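Local coordinates for leukotriene A-4 hydrolase (Saccharomyces cerevisiae, PDB 2XQ0), which cleaves di- and tripeptides as a zinc-dependent aminopeptidase of the M1 family and has a weak epoxide hydrolase activity in vitro, at residues Ser44-Ser49 against Leu127-Ser132; Ser72-Gln77 against Phe118-Lys123; Glu483-Leu488 against Phe531-Phe536; Val538-Leu543 against Ala570-Glu575. One frame throughout, in Å; residues are numbered along the deposited sequence.

Interaction 1. Residues Ser44-Ser49 against Leu127-Ser132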
# COMPACT_ATOMS: atom_id res chain seq x y z
N SER A 44 14.92 -11.67 18.86
CA SER A 44 14.07 -10.84 18.01
C SER A 44 14.69 -9.45 17.82
O SER A 44 14.06 -8.43 18.10
CB SER A 44 12.65 -10.73 18.57
OG SER A 44 12.06 -12.01 18.67
N ALA A 45 15.92 -9.43 17.33
CA ALA A 45 16.61 -8.19 17.01
C ALA A 45 17.44 -8.33 15.74
O ALA A 45 17.94 -9.41 15.41
CB ALA A 45 17.51 -7.76 18.18
N ILE A 46 17.57 -7.23 15.03
CA ILE A 46 18.54 -7.12 13.96
C ILE A 46 19.62 -6.15 14.43
O ILE A 46 19.32 -5.09 14.97
CB ILE A 46 17.87 -6.68 12.66
CG1 ILE A 46 16.99 -7.82 12.13
CG2 ILE A 46 18.91 -6.33 11.61
CD1 ILE A 46 16.27 -7.50 10.84
N SER A 47 20.88 -6.54 14.26
CA SER A 47 21.98 -5.74 14.80
C SER A 47 23.04 -5.68 13.72
O SER A 47 23.00 -6.44 12.76
CB SER A 47 22.55 -6.39 16.07
OG SER A 47 23.01 -7.72 15.80
N GLY A 48 24.00 -4.79 13.88
CA GLY A 48 25.09 -4.71 12.94
C GLY A 48 25.42 -3.26 12.73
O GLY A 48 25.40 -2.47 13.68
N SER A 49 25.72 -2.90 11.50
CA SER A 49 26.13 -1.53 11.27
C SER A 49 25.68 -1.06 9.90
O SER A 49 25.48 -1.85 8.99
CB SER A 49 27.64 -1.41 11.42
OG SER A 49 28.29 -1.92 10.27
N LEU A 127 9.42 -4.08 12.36
CA LEU A 127 9.48 -5.52 12.15
C LEU A 127 8.34 -6.24 12.82
O LEU A 127 7.83 -5.81 13.86
CB LEU A 127 10.81 -6.07 12.69
CG LEU A 127 12.08 -5.51 12.02
CD1 LEU A 127 13.34 -5.85 12.83
CD2 LEU A 127 12.20 -5.99 10.56
N GLN A 128 7.92 -7.34 12.21
CA GLN A 128 7.11 -8.31 12.93
C GLN A 128 7.87 -9.65 13.01
O GLN A 128 8.43 -10.12 12.01
CB GLN A 128 5.72 -8.52 12.31
CG GLN A 128 4.83 -9.42 13.24
CD GLN A 128 3.53 -9.90 12.60
OE1 GLN A 128 3.25 -9.63 11.43
NE2 GLN A 128 2.73 -10.62 13.37
N TRP A 129 7.92 -10.24 14.20
CA TRP A 129 8.60 -11.52 14.40
C TRP A 129 7.57 -12.58 14.69
O TRP A 129 6.69 -12.37 15.51
CB TRP A 129 9.57 -11.47 15.58
CG TRP A 129 10.66 -10.44 15.44
CD1 TRP A 129 10.60 -9.13 15.78
CD2 TRP A 129 11.98 -10.66 14.93
NE1 TRP A 129 11.80 -8.50 15.51
CE2 TRP A 129 12.66 -9.42 14.98
CE3 TRP A 129 12.65 -11.78 14.42
CZ2 TRP A 129 13.98 -9.27 14.56
CZ3 TRP A 129 13.96 -11.63 14.00
CH2 TRP A 129 14.61 -10.38 14.08
N LEU A 130 7.70 -13.73 14.02
CA LEU A 130 6.90 -14.90 14.35
C LEU A 130 7.80 -16.05 14.80
O LEU A 130 8.84 -16.29 14.20
CB LEU A 130 6.08 -15.35 13.13
CG LEU A 130 4.93 -14.43 12.73
CD1 LEU A 130 5.39 -13.43 11.69
CD2 LEU A 130 3.78 -15.24 12.19
N ASN A 131 7.39 -16.74 15.86
CA ASN A 131 8.11 -17.94 16.31
C ASN A 131 7.61 -19.23 15.66
O ASN A 131 6.60 -19.23 14.95
CB ASN A 131 8.04 -18.06 17.84
CG ASN A 131 6.62 -18.19 18.36
OD1 ASN A 131 5.82 -18.95 17.81
ND2 ASN A 131 6.31 -17.46 19.42
N SER A 132 8.34 -20.33 15.90
CA SER A 132 8.06 -21.66 15.33
C SER A 132 6.60 -22.10 15.34
O SER A 132 6.13 -22.76 14.42
CB SER A 132 8.88 -22.75 16.05
OG SER A 132 10.26 -22.71 15.69
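A G1 beta bulge, in which Ser44 and Ala45 both face a single residue of strand 28-40, rests on the indole of Trp129. Trp129 CG sits beside its backbone N, opposite the carbonyl carbon (chi1 -60°), which brings the indole under Ser44. Ser44 takes the left-handed backbone conformation that the first position of such a bulge needs, and its CA lies 3.6 Å above the Trp129 ring plane, over the ring centre. From there CB drops onto the pyrrole half: Ser44 CB is 3.6 Å from the centroid of the Trp129 five-membered ring and only 5° off its normal, a well-centred CH-pi contact. The main chain continues over the benzo half, with Ser44 C 3.3 Å from Trp129 CZ2. Although Ser44 O approaches Trp129 NE1, the angle is too poor for a hydrogen bond, and the contact rests on the Ser44 backbone and CB lying over the indole face. Ile46 follows obliquely, its CG1 4.0 Å from Trp129 CH2. Its outer methyl then meets Leu127 nearly at right angles, with Ile46 CD1 3.9 Å from Leu127 CD1. A valine in place of Trp129 would probably leave the underside of the bulge without its flat support and deprive Ser44 CB of its aromatic partner. The axes of strands 45-49 and 127-130 stay 9.8 Å apart at 119°, too far for direct backbone pairing. Strand 45-56 runs between 28-40 and 111-120 in the large N-terminal sheet, whereas 127-130 borders a second, four-stranded sheet beside 141-144; Trp129 spans the two, also touching Val39 of the first and Val142 of the second.

Interaction 2. Residues Ser72-Gln77 against Phe118-Lys123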
# COMPACT_ATOMS: atom_id res chain seq x y z
N SER A 72 14.39 5.77 15.72
CA SER A 72 13.23 5.54 16.58
C SER A 72 13.39 4.20 17.30
O SER A 72 13.39 3.13 16.67
CB SER A 72 11.94 5.52 15.77
OG SER A 72 10.87 5.19 16.63
N TYR A 73 13.54 4.26 18.61
CA TYR A 73 13.75 3.08 19.43
C TYR A 73 14.90 2.22 18.94
O TYR A 73 14.81 0.99 18.94
CB TYR A 73 12.48 2.23 19.47
CG TYR A 73 11.22 2.96 19.88
CD1 TYR A 73 11.10 3.53 21.13
CD2 TYR A 73 10.15 3.05 19.01
CE1 TYR A 73 9.94 4.18 21.51
CE2 TYR A 73 8.99 3.69 19.36
CZ TYR A 73 8.89 4.26 20.61
OH TYR A 73 7.72 4.89 20.95
N LEU A 74 15.98 2.85 18.51
CA LEU A 74 17.21 2.09 18.23
C LEU A 74 18.17 2.18 19.41
O LEU A 74 18.14 3.15 20.18
CB LEU A 74 17.91 2.58 16.97
CG LEU A 74 17.24 2.40 15.62
CD1 LEU A 74 18.05 3.10 14.52
CD2 LEU A 74 17.08 0.93 15.32
N ASP A 75 18.99 1.15 19.55
CA ASP A 75 20.11 1.18 20.48
C ASP A 75 21.36 1.51 19.64
O ASP A 75 21.93 0.64 19.01
CB ASP A 75 20.23 -0.20 21.15
CG ASP A 75 21.39 -0.30 22.10
OD1 ASP A 75 22.07 0.72 22.36
OD2 ASP A 75 21.63 -1.42 22.61
N VAL A 76 21.76 2.79 19.62
CA VAL A 76 22.97 3.18 18.90
C VAL A 76 24.20 2.97 19.80
O VAL A 76 24.28 3.52 20.91
CB VAL A 76 22.91 4.65 18.43
CG1 VAL A 76 24.21 5.04 17.72
CG2 VAL A 76 21.71 4.87 17.51
N GLN A 77 25.15 2.20 19.31
CA GLN A 77 26.23 1.68 20.16
C GLN A 77 27.55 2.39 19.94
O GLN A 77 28.23 2.74 20.91
CB GLN A 77 26.40 0.18 19.91
CG GLN A 77 25.19 -0.64 20.28
CD GLN A 77 25.26 -2.04 19.72
OE1 GLN A 77 25.54 -2.23 18.54
NE2 GLN A 77 25.02 -3.04 20.57
N PHE A 118 24.63 -0.49 15.62
CA PHE A 118 23.38 -0.36 16.33
C PHE A 118 22.71 -1.72 16.42
O PHE A 118 23.14 -2.68 15.76
CB PHE A 118 22.46 0.61 15.57
CG PHE A 118 21.99 0.06 14.26
CD1 PHE A 118 22.80 0.14 13.13
CD2 PHE A 118 20.77 -0.56 14.15
CE1 PHE A 118 22.37 -0.37 11.92
CE2 PHE A 118 20.34 -1.07 12.96
CZ PHE A 118 21.15 -0.99 11.84
N ARG A 119 21.65 -1.79 17.23
CA ARG A 119 20.73 -2.91 17.18
C ARG A 119 19.29 -2.40 17.33
O ARG A 119 19.05 -1.35 17.92
CB ARG A 119 21.06 -3.93 18.28
CG ARG A 119 21.01 -3.35 19.69
CD ARG A 119 21.52 -4.36 20.73
NE ARG A 119 20.66 -5.55 20.75
CZ ARG A 119 21.01 -6.74 20.27
NH1 ARG A 119 22.21 -6.92 19.74
NH2 ARG A 119 20.15 -7.75 20.33
N THR A 120 18.34 -3.15 16.77
CA THR A 120 16.94 -2.87 17.01
C THR A 120 16.53 -3.23 18.44
O THR A 120 17.23 -3.98 19.13
CB THR A 120 16.02 -3.57 15.98
OG1 THR A 120 16.17 -5.01 16.06
CG2 THR A 120 16.36 -3.09 14.59
N THR A 121 15.42 -2.68 18.91
CA THR A 121 14.97 -2.97 20.27
C THR A 121 13.59 -3.62 20.26
O THR A 121 12.96 -3.77 19.20
CB THR A 121 14.96 -1.71 21.18
OG1 THR A 121 13.87 -0.86 20.82
CG2 THR A 121 16.28 -0.93 21.07
N ASP A 122 13.14 -4.02 21.44
CA ASP A 122 11.81 -4.59 21.60
C ASP A 122 10.71 -3.61 21.14
O ASP A 122 9.62 -4.03 20.78
CB ASP A 122 11.56 -4.98 23.06
CG ASP A 122 12.54 -6.03 23.56
OD1 ASP A 122 13.30 -6.58 22.74
OD2 ASP A 122 12.54 -6.32 24.78
N LYS A 123 11.00 -2.31 21.18
CA LYS A 123 10.01 -1.30 20.75
C LYS A 123 10.02 -1.00 19.24
O LYS A 123 9.25 -0.16 18.76
CB LYS A 123 10.18 -0.00 21.55
CG LYS A 123 9.79 -0.11 23.01
CD LYS A 123 9.21 1.22 23.51
CE LYS A 123 8.95 1.20 25.01
NZ LYS A 123 10.20 1.34 25.81
O HOH W 1 14.30 -0.74 16.75
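Asp75 and Arg119 form the hydrogen-bonded pair of an antiparallel register, the short strands 74-77 and 118-120 running at 165° to each other. Asp75 N gives to Arg119 O at 3.0 Å, and Arg119 N returns a bond to Asp75 O, also 3.0 Å long. Val76 and Phe118 make the adjoining non-hydrogen-bonded pair, their CA atoms 4.4 Å apart. These are neighbouring strands of the large N-terminal sheet of M1 aminopeptidases, and on its other side strand 111-120 pairs with strand 45-56. Past Thr120 the regular bonding gives way to side-chain and water links. Thr121 OG1 donates to Tyr73 O over 2.8 Å, tilted 31° from the carbonyl plane, while accepting from Lys123 N in an ST turn. A water donates to the same Tyr73 O and accepts from Thr121 N, the water O to N distance being 3.1 Å. Lys123 CB covers one face of the Tyr73 ring, a CH-pi contact 3.8 Å from the ring centroid; the same ring forms a cation-pi pair with Arg93. Asp75 and Arg119 lie side by side, but their charged atoms do not meet. Leu74, whose CB points away from the other strand, brings CD2 back to 4.1 Å from Phe118 CD2.

Interaction 3. Residues Glu483-Leu488 against Phe531-Phe536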
# COMPACT_ATOMS: atom_id res chain seq x y z
N GLU A 483 -36.06 -5.68 -3.67
CA GLU A 483 -37.49 -5.61 -3.95
C GLU A 483 -38.20 -6.90 -3.58
O GLU A 483 -39.22 -6.89 -2.89
CB GLU A 483 -37.71 -5.31 -5.44
CG GLU A 483 -39.01 -4.56 -5.75
CD GLU A 483 -38.97 -3.10 -5.30
OE1 GLU A 483 -38.10 -2.75 -4.47
OE2 GLU A 483 -39.82 -2.31 -5.77
N MET A 484 -37.66 -8.02 -4.05
CA MET A 484 -38.28 -9.33 -3.88
C MET A 484 -38.30 -9.80 -2.42
O MET A 484 -39.14 -10.61 -2.03
CB MET A 484 -37.59 -10.35 -4.77
CG MET A 484 -37.80 -10.09 -6.25
SD MET A 484 -39.56 -10.04 -6.66
CE MET A 484 -39.54 -8.87 -8.03
N ALA A 485 -37.38 -9.26 -1.62
CA ALA A 485 -37.30 -9.57 -0.20
C ALA A 485 -38.58 -9.16 0.52
O ALA A 485 -38.94 -9.72 1.56
CB ALA A 485 -36.10 -8.87 0.41
N GLN A 486 -39.27 -8.16 -0.05
CA GLN A 486 -40.49 -7.62 0.54
C GLN A 486 -41.73 -8.24 -0.09
O GLN A 486 -42.86 -7.96 0.31
CB GLN A 486 -40.53 -6.10 0.37
CG GLN A 486 -39.27 -5.37 0.85
CD GLN A 486 -39.05 -4.06 0.12
OE1 GLN A 486 -37.95 -3.78 -0.35
NE2 GLN A 486 -40.11 -3.27 -0.01
N HIS A 487 -41.53 -9.08 -1.10
CA HIS A 487 -42.65 -9.65 -1.83
C HIS A 487 -42.72 -11.16 -1.68
O HIS A 487 -43.77 -11.71 -1.36
CB HIS A 487 -42.62 -9.23 -3.30
CG HIS A 487 -42.75 -7.75 -3.52
ND1 HIS A 487 -43.29 -6.90 -2.58
CD2 HIS A 487 -42.41 -6.97 -4.57
CE1 HIS A 487 -43.27 -5.66 -3.04
NE2 HIS A 487 -42.74 -5.68 -4.25
N LEU A 488 -41.60 -11.84 -1.92
CA LEU A 488 -41.57 -13.30 -1.80
C LEU A 488 -41.54 -13.68 -0.32
O LEU A 488 -40.97 -12.96 0.50
CB LEU A 488 -40.37 -13.89 -2.55
CG LEU A 488 -40.26 -13.43 -4.00
CD1 LEU A 488 -39.16 -14.17 -4.78
CD2 LEU A 488 -41.59 -13.58 -4.71
N PHE A 531 -34.01 0.00 5.55
CA PHE A 531 -34.58 -1.16 6.24
C PHE A 531 -33.48 -2.20 6.38
O PHE A 531 -32.43 -2.09 5.75
CB PHE A 531 -35.77 -1.73 5.46
CG PHE A 531 -35.39 -2.34 4.15
CD1 PHE A 531 -35.25 -3.71 4.01
CD2 PHE A 531 -35.17 -1.54 3.04
CE1 PHE A 531 -34.89 -4.28 2.80
CE2 PHE A 531 -34.81 -2.10 1.82
CZ PHE A 531 -34.68 -3.47 1.71
N ASP A 532 -33.70 -3.22 7.19
CA ASP A 532 -32.65 -4.22 7.35
C ASP A 532 -33.03 -5.60 6.84
O ASP A 532 -34.20 -6.00 6.86
CB ASP A 532 -32.11 -4.28 8.79
CG ASP A 532 -33.20 -4.57 9.80
OD1 ASP A 532 -32.86 -5.06 10.90
OD2 ASP A 532 -34.38 -4.30 9.51
N TRP A 533 -32.02 -6.29 6.34
CA TRP A 533 -32.11 -7.68 5.94
C TRP A 533 -32.40 -8.61 7.12
O TRP A 533 -32.81 -9.76 6.92
CB TRP A 533 -30.79 -8.11 5.29
CG TRP A 533 -30.66 -7.66 3.88
CD1 TRP A 533 -29.97 -6.58 3.41
CD2 TRP A 533 -31.25 -8.29 2.74
NE1 TRP A 533 -30.08 -6.50 2.04
CE2 TRP A 533 -30.87 -7.53 1.61
CE3 TRP A 533 -32.06 -9.41 2.57
CZ2 TRP A 533 -31.28 -7.87 0.32
CZ3 TRP A 533 -32.46 -9.75 1.29
CH2 TRP A 533 -32.07 -8.98 0.18
N ALA A 534 -32.16 -8.13 8.34
CA ALA A 534 -32.41 -8.96 9.50
C ALA A 534 -33.85 -9.46 9.53
O ALA A 534 -34.13 -10.53 10.08
CB ALA A 534 -32.06 -8.22 10.79
N LYS A 535 -34.76 -8.70 8.93
CA LYS A 535 -36.19 -9.00 9.04
C LYS A 535 -36.71 -9.83 7.87
O LYS A 535 -37.91 -10.09 7.76
CB LYS A 535 -36.99 -7.70 9.20
CG LYS A 535 -36.64 -6.62 8.18
CD LYS A 535 -37.47 -5.35 8.39
CE LYS A 535 -37.23 -4.34 7.27
NZ LYS A 535 -38.07 -3.12 7.41
N PHE A 536 -35.80 -10.28 7.01
CA PHE A 536 -36.17 -11.15 5.90
C PHE A 536 -35.28 -12.38 5.83
O PHE A 536 -34.76 -12.70 4.76
CB PHE A 536 -36.08 -10.38 4.58
CG PHE A 536 -36.90 -9.12 4.57
CD1 PHE A 536 -36.30 -7.88 4.70
CD2 PHE A 536 -38.28 -9.18 4.44
CE1 PHE A 536 -37.05 -6.72 4.70
CE2 PHE A 536 -39.05 -8.02 4.44
CZ PHE A 536 -38.43 -6.79 4.57
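Phe536 swings its ring beside its own backbone N, opposite the carbonyl carbon (chi1 -55°), and this lays one ring face against the backbone and methyl of Ala485. Trp533 has the same kind of first torsion (chi1 -79°), which brings the benzo end of its indole to the same methyl. Ala485 CB therefore meets two aromatic groups: Trp533 CZ3 at 3.8 Å, approached obliquely, and the Phe536 ring, above which Ala485 CB stands 4.2 Å, displaced toward the rim. The Ala485 carbonyl lies over the same Phe536 face, with Ala485 O only 3.0 Å from Phe536 CD2, a tight fit. Gln486 adds its aliphatic part, CG lying 4.1 Å from Phe536 CZ. Phe536 also occupies the N-cap position of helix 537-546, and its N closes the preceding 3-10 turn by bonding Trp533 O at 3.0 Å. In the facing segment Met484 O accepts from both His487 N and Leu488 N. A serine at Phe536 would probably uncover the Ala485 carbonyl and open a gap beside Gln486 CG. The indole is positioned from beyond the contact, since Trp533 NE1 bonds Leu518 O and its ring meets Phe566 edge-to-face, while Ala539 of helix 537-546 packs on both Ala485 and Trp533. Across these segments the chemistry is mostly apolar, apart from the Ala485 carbonyl set over the Phe536 face, and without a hydrogen bond between them; the join probably depends on close shape matching more than on directed polar bonds.

Interaction 4. Residues Val538-Leu543 against Ala570-Glu575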
# COMPACT_ATOMS: atom_id res chain seq x y z
N VAL A 538 -35.64 -15.49 5.50
CA VAL A 538 -35.90 -16.43 4.41
C VAL A 538 -35.20 -15.97 3.13
O VAL A 538 -34.61 -16.78 2.41
CB VAL A 538 -37.42 -16.62 4.16
CG1 VAL A 538 -37.67 -17.72 3.13
CG2 VAL A 538 -38.10 -16.97 5.45
N ALA A 539 -35.25 -14.67 2.87
CA ALA A 539 -34.56 -14.09 1.72
C ALA A 539 -33.04 -14.14 1.86
O ALA A 539 -32.32 -14.50 0.92
CB ALA A 539 -35.03 -12.65 1.49
N SER A 540 -32.53 -13.77 3.04
CA SER A 540 -31.09 -13.71 3.21
C SER A 540 -30.51 -15.13 3.20
O SER A 540 -29.46 -15.38 2.62
CB SER A 540 -30.72 -12.95 4.48
OG SER A 540 -31.34 -13.53 5.60
N ARG A 541 -31.22 -16.05 3.83
CA ARG A 541 -30.87 -17.47 3.78
C ARG A 541 -30.99 -18.07 2.37
O ARG A 541 -30.14 -18.85 1.95
CB ARG A 541 -31.69 -18.28 4.80
CG ARG A 541 -31.34 -17.96 6.25
CD ARG A 541 -32.18 -18.75 7.24
NE ARG A 541 -31.56 -18.81 8.56
CZ ARG A 541 -31.77 -17.92 9.53
NH1 ARG A 541 -32.58 -16.89 9.34
NH2 ARG A 541 -31.16 -18.07 10.70
N ALA A 542 -32.05 -17.70 1.65
CA ALA A 542 -32.23 -18.13 0.26
C ALA A 542 -31.09 -17.62 -0.63
O ALA A 542 -30.59 -18.34 -1.49
CB ALA A 542 -33.58 -17.67 -0.29
N LEU A 543 -30.71 -16.36 -0.42
CA LEU A 543 -29.58 -15.74 -1.13
C LEU A 543 -28.37 -16.68 -1.06
O LEU A 543 -27.87 -17.15 -2.07
CB LEU A 543 -29.22 -14.40 -0.46
CG LEU A 543 -28.27 -13.38 -1.11
CD1 LEU A 543 -27.00 -14.01 -1.66
CD2 LEU A 543 -28.97 -12.55 -2.18
N ALA A 570 -27.49 -8.96 7.85
CA ALA A 570 -28.72 -9.73 7.92
C ALA A 570 -28.88 -10.41 9.28
O ALA A 570 -29.87 -11.10 9.54
CB ALA A 570 -28.77 -10.76 6.80
N LYS A 571 -27.90 -10.20 10.16
CA LYS A 571 -27.96 -10.77 11.50
C LYS A 571 -28.38 -12.24 11.51
O LYS A 571 -29.26 -12.64 12.28
CB LYS A 571 -28.90 -9.94 12.39
CG LYS A 571 -28.45 -8.50 12.60
CD LYS A 571 -29.41 -7.75 13.51
CE LYS A 571 -28.88 -6.36 13.84
NZ LYS A 571 -28.64 -5.57 12.60
N LEU A 572 -27.76 -13.04 10.64
CA LEU A 572 -27.93 -14.49 10.68
C LEU A 572 -27.01 -15.00 11.77
O LEU A 572 -25.82 -15.20 11.55
CB LEU A 572 -27.59 -15.14 9.34
CG LEU A 572 -28.47 -14.79 8.14
CD1 LEU A 572 -27.92 -15.41 6.87
CD2 LEU A 572 -29.91 -15.24 8.38
N GLN A 573 -27.58 -15.21 12.96
CA GLN A 573 -26.79 -15.48 14.16
C GLN A 573 -25.97 -16.77 14.09
O GLN A 573 -24.90 -16.85 14.70
CB GLN A 573 -27.68 -15.46 15.41
CG GLN A 573 -28.25 -14.09 15.73
CD GLN A 573 -29.20 -14.11 16.92
OE1 GLN A 573 -29.90 -15.10 17.16
NE2 GLN A 573 -29.23 -13.01 17.66
N GLU A 574 -26.46 -17.76 13.36
CA GLU A 574 -25.78 -19.06 13.28
C GLU A 574 -24.45 -18.98 12.52
O GLU A 574 -23.66 -19.93 12.56
CB GLU A 574 -26.70 -20.14 12.69
CG GLU A 574 -27.02 -19.98 11.21
CD GLU A 574 -28.13 -18.98 10.95
OE1 GLU A 574 -28.67 -18.41 11.92
OE2 GLU A 574 -28.47 -18.78 9.77
N GLU A 575 -24.21 -17.86 11.86
CA GLU A 575 -22.98 -17.66 11.09
C GLU A 575 -21.90 -16.86 11.83
O GLU A 575 -20.75 -16.79 11.38
CB GLU A 575 -23.30 -17.02 9.74
CG GLU A 575 -24.26 -17.83 8.87
CD GLU A 575 -23.73 -19.23 8.54
OE1 GLU A 575 -22.51 -19.46 8.64
OE2 GLU A 575 -24.54 -20.09 8.16
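Ala570 meets Ser540 methyl to methylene, Ala570 CB lying 3.7 Å from Ser540 CB, just where helix 557-569 finishes. At Lys571 a positive phi and two bonds back into the last turn make a Schellman motif, which turns the chain out of the helix. Leu572 then directs its side chain back toward helix 537-546. Its CD2 touches Ser540 OG at 3.6 Å, a contact with a hydroxyl whose hydrogen bond goes to Pro537 O in its own helix. The same methyl lies against the guanidinium of Arg541: Leu572 CD2 sits 3.3 Å above that plane, offset toward the rim, and is 3.7 Å from Arg541 CG. Leucine and arginine slide past each other in opposite directions, so that Leu572 CD2 lies along the Arg541 chain from CG to the guanidinium. Glu574 supplies the charge. With CG held between backbone N and carbonyl carbon (chi1 70°) and a second bend at chi2, its carboxylate arrives at the guanidinium edge, the two planes only 20° apart. Glu574 OE1 is 2.8 Å from Arg541 NH2 in a salt bridge, but the N-H...O angle of 116° makes the hydrogen bond weak; Glu574 OE2 is also close, 2.9 Å from Arg541 NH2. Electrostatic attraction therefore probably contributes more here than a well-aimed bond, at a pair that is solvent-exposed. The loop 570-575 leads into helix 576-582 and flanks one side of helix 537-546; Ser540 and Leu543 of that helix also touch Phe566 of helix 557-569, while Ala539 and Ala542 pack on Phe494 of helix 491-497.

In the fold
Interactions 1 and 2 share the large N-terminal sheet: strands 45-56 and 111-120 are neighbours in it, and the 72-77/118-123 pairing is nested along the chain within the loop closed by 44-49 and 127-132. Interaction 1 is buried and relies on an indole joining two sheets, whereas interaction 2 lies at the surface and relies on main-chain bonds and water. Interactions 3 and 4 are about 57 and 51 Å, respectively, from interaction 2, centre to centre, among the C-terminal helices. Both are mainly buried and meet through Trp533, which packs on Ala539 and Ala570; interaction 3 is aromatic, while interaction 4 adds an exposed salt bridge.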